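PDB 6QYY: capsid fiber protein from Bacillus phage phi29, which forms the head fibers on the phage capsid, its N-terminal base being the trimeric part that probably seats each fiber on the head. Local coordinates for residues 2-13 / 46-57; 64-72 / 81-89. One frame throughout, in Å; residues are numbered along the deposited sequence.

Contact 1 of 2, residues 2-13 / 46-57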
# COMPACT_ATOMS: atom_id res chain seq x y z
N MET A 2 0.74 9.14 -11.09
CA MET A 2 0.28 10.17 -10.18
C MET A 2 -1.23 10.33 -10.33
O MET A 2 -1.78 10.20 -11.43
CB MET A 2 0.98 11.51 -10.45
CG MET A 2 0.27 12.72 -9.87
SD MET A 2 0.96 14.27 -10.48
CE MET A 2 -0.04 14.57 -11.93
N VAL A 3 -1.90 10.60 -9.21
CA VAL A 3 -3.32 10.88 -9.17
C VAL A 3 -3.50 12.22 -8.45
O VAL A 3 -2.92 12.42 -7.38
CB VAL A 3 -4.10 9.75 -8.46
CG1 VAL A 3 -5.49 10.20 -8.08
CG2 VAL A 3 -4.15 8.50 -9.34
N SER A 4 -4.26 13.14 -9.05
CA SER A 4 -4.37 14.49 -8.50
C SER A 4 -5.83 14.87 -8.28
O SER A 4 -6.73 14.40 -8.98
CB SER A 4 -3.73 15.54 -9.42
OG SER A 4 -2.49 15.09 -9.90
N PHE A 5 -6.04 15.76 -7.30
CA PHE A 5 -7.33 16.36 -7.03
C PHE A 5 -7.13 17.71 -6.37
O PHE A 5 -6.05 18.02 -5.83
CB PHE A 5 -8.23 15.44 -6.17
CG PHE A 5 -7.78 15.28 -4.72
CD1 PHE A 5 -8.32 16.08 -3.72
CD2 PHE A 5 -6.87 14.29 -4.36
CE1 PHE A 5 -7.94 15.92 -2.39
CE2 PHE A 5 -6.48 14.12 -3.03
CZ PHE A 5 -7.01 14.94 -2.05
N THR A 6 -8.16 18.55 -6.43
CA THR A 6 -8.07 19.88 -5.85
C THR A 6 -8.66 19.86 -4.45
O THR A 6 -9.68 19.21 -4.19
CB THR A 6 -8.78 20.89 -6.75
OG1 THR A 6 -8.03 21.00 -7.97
CG2 THR A 6 -8.85 22.28 -6.09
N ALA A 7 -7.99 20.56 -3.54
CA ALA A 7 -8.42 20.66 -2.16
C ALA A 7 -8.29 22.11 -1.73
O ALA A 7 -7.63 22.91 -2.39
CB ALA A 7 -7.59 19.74 -1.26
N ARG A 8 -8.91 22.44 -0.61
CA ARG A 8 -8.76 23.75 0.00
C ARG A 8 -8.12 23.54 1.37
O ARG A 8 -8.50 22.63 2.10
CB ARG A 8 -10.12 24.46 0.15
CG ARG A 8 -10.01 25.88 0.67
CD ARG A 8 -11.34 26.62 0.65
NE ARG A 8 -12.03 26.57 -0.65
CZ ARG A 8 -11.84 27.43 -1.65
NH1 ARG A 8 -10.95 28.41 -1.53
NH2 ARG A 8 -12.53 27.30 -2.77
N ALA A 9 -7.13 24.37 1.69
CA ALA A 9 -6.49 24.29 3.00
C ALA A 9 -7.42 24.90 4.04
O ALA A 9 -7.78 26.07 3.94
CB ALA A 9 -5.15 25.02 2.98
N LYS A 10 -7.81 24.11 5.03
CA LYS A 10 -8.67 24.66 6.08
C LYS A 10 -7.87 25.35 7.18
O LYS A 10 -8.45 26.11 7.96
CB LYS A 10 -9.57 23.55 6.65
CG LYS A 10 -9.11 22.87 7.91
CD LYS A 10 -10.30 22.12 8.50
CE LYS A 10 -9.99 21.51 9.86
NZ LYS A 10 -11.22 21.03 10.56
N SER A 11 -6.57 25.12 7.23
CA SER A 11 -5.65 25.87 8.07
C SER A 11 -4.31 25.83 7.35
O SER A 11 -4.14 25.11 6.37
CB SER A 11 -5.56 25.27 9.47
OG SER A 11 -5.40 23.87 9.39
N ASN A 12 -3.36 26.63 7.83
CA ASN A 12 -2.08 26.69 7.13
C ASN A 12 -1.42 25.31 7.10
O ASN A 12 -1.43 24.58 8.10
CB ASN A 12 -1.16 27.71 7.79
CG ASN A 12 -1.66 29.14 7.61
OD1 ASN A 12 -1.97 29.57 6.50
ND2 ASN A 12 -1.72 29.88 8.71
N VAL A 13 -0.88 24.94 5.95
CA VAL A 13 -0.23 23.65 5.76
C VAL A 13 1.22 23.91 5.35
O VAL A 13 1.49 24.67 4.41
CB VAL A 13 -0.95 22.79 4.71
CG1 VAL A 13 -0.09 21.60 4.28
CG2 VAL A 13 -2.30 22.31 5.24
N ASP A 46 3.75 24.08 0.66
CA ASP A 46 3.15 24.92 1.69
C ASP A 46 1.89 25.56 1.10
O ASP A 46 1.93 26.10 -0.00
CB ASP A 46 4.17 25.98 2.10
CG ASP A 46 3.74 26.80 3.31
OD1 ASP A 46 2.76 27.57 3.20
OD2 ASP A 46 4.45 26.74 4.34
N VAL A 47 0.77 25.48 1.82
CA VAL A 47 -0.49 26.08 1.37
C VAL A 47 -1.03 26.99 2.47
O VAL A 47 -1.10 26.59 3.64
CB VAL A 47 -1.55 25.02 1.01
CG1 VAL A 47 -2.76 25.72 0.36
CG2 VAL A 47 -0.97 23.94 0.08
N ASP A 48 -1.45 28.19 2.09
CA ASP A 48 -2.02 29.11 3.06
C ASP A 48 -3.49 28.81 3.30
O ASP A 48 -4.22 28.39 2.39
CB ASP A 48 -1.85 30.56 2.60
CG ASP A 48 -0.38 30.94 2.41
OD1 ASP A 48 0.50 30.26 2.98
OD2 ASP A 48 -0.12 31.93 1.68
N LYS A 49 -3.93 29.03 4.53
CA LYS A 49 -5.31 28.77 4.94
C LYS A 49 -6.30 29.40 3.96
O LYS A 49 -6.18 30.57 3.60
CB LYS A 49 -5.54 29.34 6.35
CG LYS A 49 -7.01 29.51 6.71
CD LYS A 49 -7.20 29.60 8.22
CE LYS A 49 -8.51 30.27 8.57
NZ LYS A 49 -8.78 30.22 10.03
N GLY A 50 -7.28 28.60 3.55
CA GLY A 50 -8.29 29.05 2.62
C GLY A 50 -7.91 29.03 1.15
O GLY A 50 -8.76 29.30 0.31
N ASP A 51 -6.67 28.69 0.82
CA ASP A 51 -6.27 28.66 -0.58
C ASP A 51 -6.55 27.30 -1.19
O ASP A 51 -6.54 26.28 -0.51
CB ASP A 51 -4.78 28.98 -0.75
CG ASP A 51 -4.50 30.47 -0.69
OD1 ASP A 51 -5.45 31.27 -0.54
OD2 ASP A 51 -3.31 30.85 -0.80
N LEU A 52 -6.79 27.31 -2.49
CA LEU A 52 -6.85 26.06 -3.23
C LEU A 52 -5.45 25.52 -3.45
O LEU A 52 -4.45 26.25 -3.42
CB LEU A 52 -7.54 26.24 -4.57
CG LEU A 52 -9.00 26.63 -4.46
CD1 LEU A 52 -9.51 27.09 -5.80
CD2 LEU A 52 -9.78 25.44 -3.95
N THR A 53 -5.38 24.21 -3.67
CA THR A 53 -4.11 23.54 -3.93
C THR A 53 -4.40 22.25 -4.68
O THR A 53 -5.46 21.65 -4.53
CB THR A 53 -3.33 23.25 -2.64
OG1 THR A 53 -2.00 22.82 -2.96
CG2 THR A 53 -4.00 22.18 -1.80
N GLN A 54 -3.45 21.85 -5.50
CA GLN A 54 -3.54 20.57 -6.20
C GLN A 54 -2.76 19.55 -5.39
O GLN A 54 -1.55 19.71 -5.17
CB GLN A 54 -3.00 20.68 -7.62
CG GLN A 54 -2.92 19.34 -8.33
CD GLN A 54 -3.25 19.43 -9.81
OE1 GLN A 54 -4.06 20.26 -10.23
NE2 GLN A 54 -2.60 18.58 -10.61
N VAL A 55 -3.45 18.51 -4.93
CA VAL A 55 -2.84 17.45 -4.13
C VAL A 55 -2.46 16.32 -5.08
O VAL A 55 -3.34 15.71 -5.69
CB VAL A 55 -3.81 16.93 -3.05
CG1 VAL A 55 -3.13 15.82 -2.23
CG2 VAL A 55 -4.29 18.07 -2.15
N ASN A 56 -1.17 16.02 -5.18
CA ASN A 56 -0.70 14.97 -6.08
C ASN A 56 -0.31 13.75 -5.25
O ASN A 56 0.61 13.82 -4.43
CB ASN A 56 0.49 15.45 -6.91
CG ASN A 56 0.14 16.66 -7.78
OD1 ASN A 56 -0.91 16.70 -8.41
ND2 ASN A 56 1.01 17.65 -7.78
N MET A 57 -1.02 12.65 -5.45
CA MET A 57 -0.74 11.45 -4.68
C MET A 57 -0.03 10.42 -5.55
O MET A 57 -0.37 10.22 -6.72
CB MET A 57 -2.01 10.88 -4.04
CG MET A 57 -2.63 11.79 -2.99
SD MET A 57 -4.23 11.25 -2.45
CE MET A 57 -3.65 9.84 -1.51

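Contact 2 of 2, residues 64-72 / 81-89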
# COMPACT_ATOMS: atom_id res chain seq x y z
N GLN A 64 8.77 11.51 3.11
CA GLN A 64 9.65 12.45 3.78
C GLN A 64 8.81 13.37 4.66
O GLN A 64 7.91 14.04 4.15
CB GLN A 64 10.44 13.28 2.76
CG GLN A 64 11.49 12.49 2.08
CD GLN A 64 12.03 13.18 0.84
OE1 GLN A 64 11.36 13.98 0.18
NE2 GLN A 64 13.26 12.87 0.53
N VAL A 65 9.10 13.38 5.97
CA VAL A 65 8.32 14.14 6.94
C VAL A 65 9.25 14.86 7.92
O VAL A 65 10.28 14.31 8.33
CB VAL A 65 7.34 13.24 7.73
CG1 VAL A 65 6.45 14.10 8.61
CG2 VAL A 65 6.49 12.39 6.78
N ILE A 66 8.87 16.07 8.31
CA ILE A 66 9.62 16.78 9.34
C ILE A 66 9.49 16.06 10.68
O ILE A 66 8.39 15.70 11.11
CB ILE A 66 9.13 18.23 9.46
CG1 ILE A 66 9.36 19.00 8.14
CG2 ILE A 66 9.86 18.93 10.59
CD1 ILE A 66 10.80 19.14 7.79
N ALA A 67 10.63 15.85 11.36
CA ALA A 67 10.63 15.24 12.69
C ALA A 67 10.15 16.24 13.74
O ALA A 67 10.67 17.36 13.84
CB ALA A 67 12.03 14.75 13.05
N GLY A 68 9.18 15.82 14.56
CA GLY A 68 8.77 16.64 15.69
C GLY A 68 9.62 16.52 16.93
O GLY A 68 9.48 17.33 17.84
N SER A 69 10.49 15.51 16.98
CA SER A 69 11.49 15.33 18.02
C SER A 69 12.55 14.39 17.46
O SER A 69 12.45 13.93 16.32
CB SER A 69 10.87 14.80 19.32
OG SER A 69 10.13 13.61 19.09
N ASP A 70 13.59 14.12 18.26
CA ASP A 70 14.70 13.33 17.76
C ASP A 70 14.24 11.91 17.42
O ASP A 70 13.56 11.26 18.21
CB ASP A 70 15.83 13.28 18.78
CG ASP A 70 16.61 14.59 18.88
OD1 ASP A 70 16.19 15.59 18.25
OD2 ASP A 70 17.65 14.62 19.58
N ILE A 71 14.59 11.46 16.22
CA ILE A 71 14.18 10.15 15.72
C ILE A 71 15.44 9.34 15.45
O ILE A 71 16.41 9.86 14.88
CB ILE A 71 13.30 10.27 14.46
CG1 ILE A 71 11.91 10.84 14.80
CG2 ILE A 71 13.16 8.93 13.76
CD1 ILE A 71 11.09 11.23 13.59
N LYS A 72 15.44 8.10 15.92
CA LYS A 72 16.53 7.16 15.68
C LYS A 72 16.11 6.17 14.60
O LYS A 72 14.92 5.87 14.44
CB LYS A 72 16.91 6.43 16.96
CG LYS A 72 17.41 7.36 18.08
CD LYS A 72 18.42 8.37 17.54
CE LYS A 72 19.10 9.17 18.66
NZ LYS A 72 18.21 10.18 19.29
N LYS A 81 3.05 17.02 16.98
CA LYS A 81 2.48 18.36 16.85
C LYS A 81 2.69 18.92 15.44
O LYS A 81 3.71 18.66 14.80
CB LYS A 81 3.13 19.31 17.85
CG LYS A 81 3.24 18.80 19.28
CD LYS A 81 1.92 18.32 19.83
CE LYS A 81 1.98 18.12 21.35
NZ LYS A 81 2.41 19.34 22.08
N ASP A 82 1.72 19.72 14.98
CA ASP A 82 1.82 20.44 13.70
C ASP A 82 2.11 19.51 12.53
O ASP A 82 2.79 19.89 11.56
CB ASP A 82 2.88 21.54 13.76
CG ASP A 82 2.65 22.52 14.90
OD1 ASP A 82 1.58 22.43 15.54
OD2 ASP A 82 3.53 23.36 15.16
N GLY A 83 1.60 18.27 12.57
CA GLY A 83 1.78 17.37 11.44
C GLY A 83 3.17 16.81 11.27
O GLY A 83 3.50 16.30 10.19
N THR A 84 4.01 16.91 12.29
CA THR A 84 5.32 16.30 12.24
C THR A 84 5.20 14.82 12.55
O THR A 84 4.13 14.31 12.92
CB THR A 84 6.27 16.99 13.22
OG1 THR A 84 5.80 16.83 14.58
CG2 THR A 84 6.38 18.46 12.91
N ALA A 85 6.31 14.11 12.40
CA ALA A 85 6.41 12.70 12.77
C ALA A 85 7.25 12.56 14.03
O ALA A 85 8.29 13.20 14.16
CB ALA A 85 7.02 11.88 11.64
N VAL A 86 6.79 11.72 14.96
CA VAL A 86 7.51 11.51 16.23
C VAL A 86 7.49 10.04 16.60
O VAL A 86 6.61 9.28 16.18
CB VAL A 86 6.91 12.35 17.38
CG1 VAL A 86 6.96 13.85 17.06
CG2 VAL A 86 5.49 11.88 17.70
N PRO A 87 8.46 9.61 17.41
CA PRO A 87 8.45 8.23 17.91
C PRO A 87 7.23 7.95 18.79
O PRO A 87 6.71 8.84 19.47
CB PRO A 87 9.74 8.13 18.72
CG PRO A 87 10.61 9.23 18.20
CD PRO A 87 9.68 10.33 17.83
N THR A 88 6.79 6.70 18.77
CA THR A 88 5.76 6.22 19.67
C THR A 88 5.98 4.73 19.87
O THR A 88 6.73 4.09 19.13
CB THR A 88 4.34 6.49 19.15
OG1 THR A 88 3.38 6.19 20.17
CG2 THR A 88 4.04 5.65 17.92
N ASP A 89 5.32 4.18 20.90
CA ASP A 89 5.26 2.75 21.08
C ASP A 89 3.83 2.22 21.13
O ASP A 89 3.63 1.02 21.34
CB ASP A 89 6.01 2.35 22.37
CG ASP A 89 5.80 3.32 23.49
OD1 ASP A 89 4.63 3.68 23.75
OD2 ASP A 89 6.80 3.73 24.11

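Contact 1 of 2, residues 2-13 / 46-57
Val55 sets its branched CB against the flat face of the Phe5 ring in this antiparallel pair, 4.0 Å from the ring centroid and 19° off its normal, displaced toward the rim. Phe5 holds CG in the crowded position between its backbone N and carbonyl carbon (chi1 70°), which lays the ring alongside Val55, both side chains pointing the same way. At the ring edge, nearly in plane, SD of Met57 meets Phe5 CE2 at 3.7 Å, a Met-aromatic contact. The small Ala7 leaves room for the other Val55 branch, whose CG2 lies 3.8 Å from Ala7 CB. Tyr21 meets the Phe5 ring edge-to-face, and Val99 of the second subunit packs on Phe5.

Ser4, Thr6 and Arg8 point to the other face. There Ser4 OG donates to Asn56 OD1 at 2.7 Å, and SD of Met2 rests against the Asn56 amide. Leu52 lays CD2 over one face of the Arg8 guanidinium, 3.5 Å from NH2, while a bend at chi3 turns NH1 to Gly50 O, 3.0 Å away and within the guanidinium plane.

At the end of strand 3-9, Ala9 CB fits against Val47 CG1 (3.6 Å); beyond it, Asn12 OD1 accepts the N-H of Lys49 from above its carbonyl plane. Paired backbone bonds from Val3 to Ala7, with strand directions 152° apart, define an antiparallel ladder at one margin of a mixed sheet; the Asp48-Asp51 type II turn leads into strand 52-57, an outermost strand of that sheet within this chain.

Contact 2 of 2, residues 64-72 / 81-89
Thr84 brings OG1 to 3.2 Å from Gly68 CA, and Val86 brings CG1 to the same CA at 3.6 Å. The two side chains thus close on the bare CA of Gly68. Thr84 holds OG1 between its own backbone N and carbonyl carbon (chi1 62°), from where the hydroxyl donates to Lys81 O, in the carbonyl plane and on a lone pair. The hydroxyl bond holds the side-chain rotation, keeping the methine CB beside Ile66 O, while Thr84 N gives the same Lys81 oxygen a second donor.

Next to this, Val65 and Ala85 meet through CG1 and CB at 3.8 Å. The CA-CB bond of Val65 is directed at the 81-89 segment, and Leu110 of strand 107-112 also packs on its side chain. Further along, Ile71 crosses Pro87 obliquely: CG1 lies 3.8 Å from the ring carbon CD, while CD1 reaches back to Ala85 O at 3.5 Å. The adjacent ring carbon, Pro87 CG, approaches Asp70 O, and Ser69 OG lies 3.5 Å from Pro87 CD.

Two backbone bonds tie the segments. Ala85 N donates to Ile66 O at 2.9 Å in a straight bond (167°), whereas Gly68 N reaches Ala85 O from 37° out of the carbonyl plane. Both use Ala85, consistent with the single bridge between Ala67 and Ala85 and with no continuing ladder. Chemically, the contact therefore combines a two-bond polar clasp with aliphatic packing around it. Ser69 N is buried here with no partner in the model, which probably carries some energetic cost.

In the fold
Contacts 1 and 2 are in series along the chain, since strand 52-57 of contact 1 is followed by strand 62-66, which leads into contact 2. Their centres lie 22 Å apart on opposite sides of the chain's centre, and their nearest atoms remain about 7 Å apart, so neither touches the other. Contact 1 joins two adjacent strands of the mixed sheet; contact 2 brings together the ends of the two strands that are outermost, within this chain, in the separate antiparallel sheet. In the trimer the second subunit packs on contact 1, whereas the third packs only beside contact 2, on Gln64 and Lys72. A sulfate, probably from crystallisation, lies about 4 Å from the Val47 side chain in contact 1.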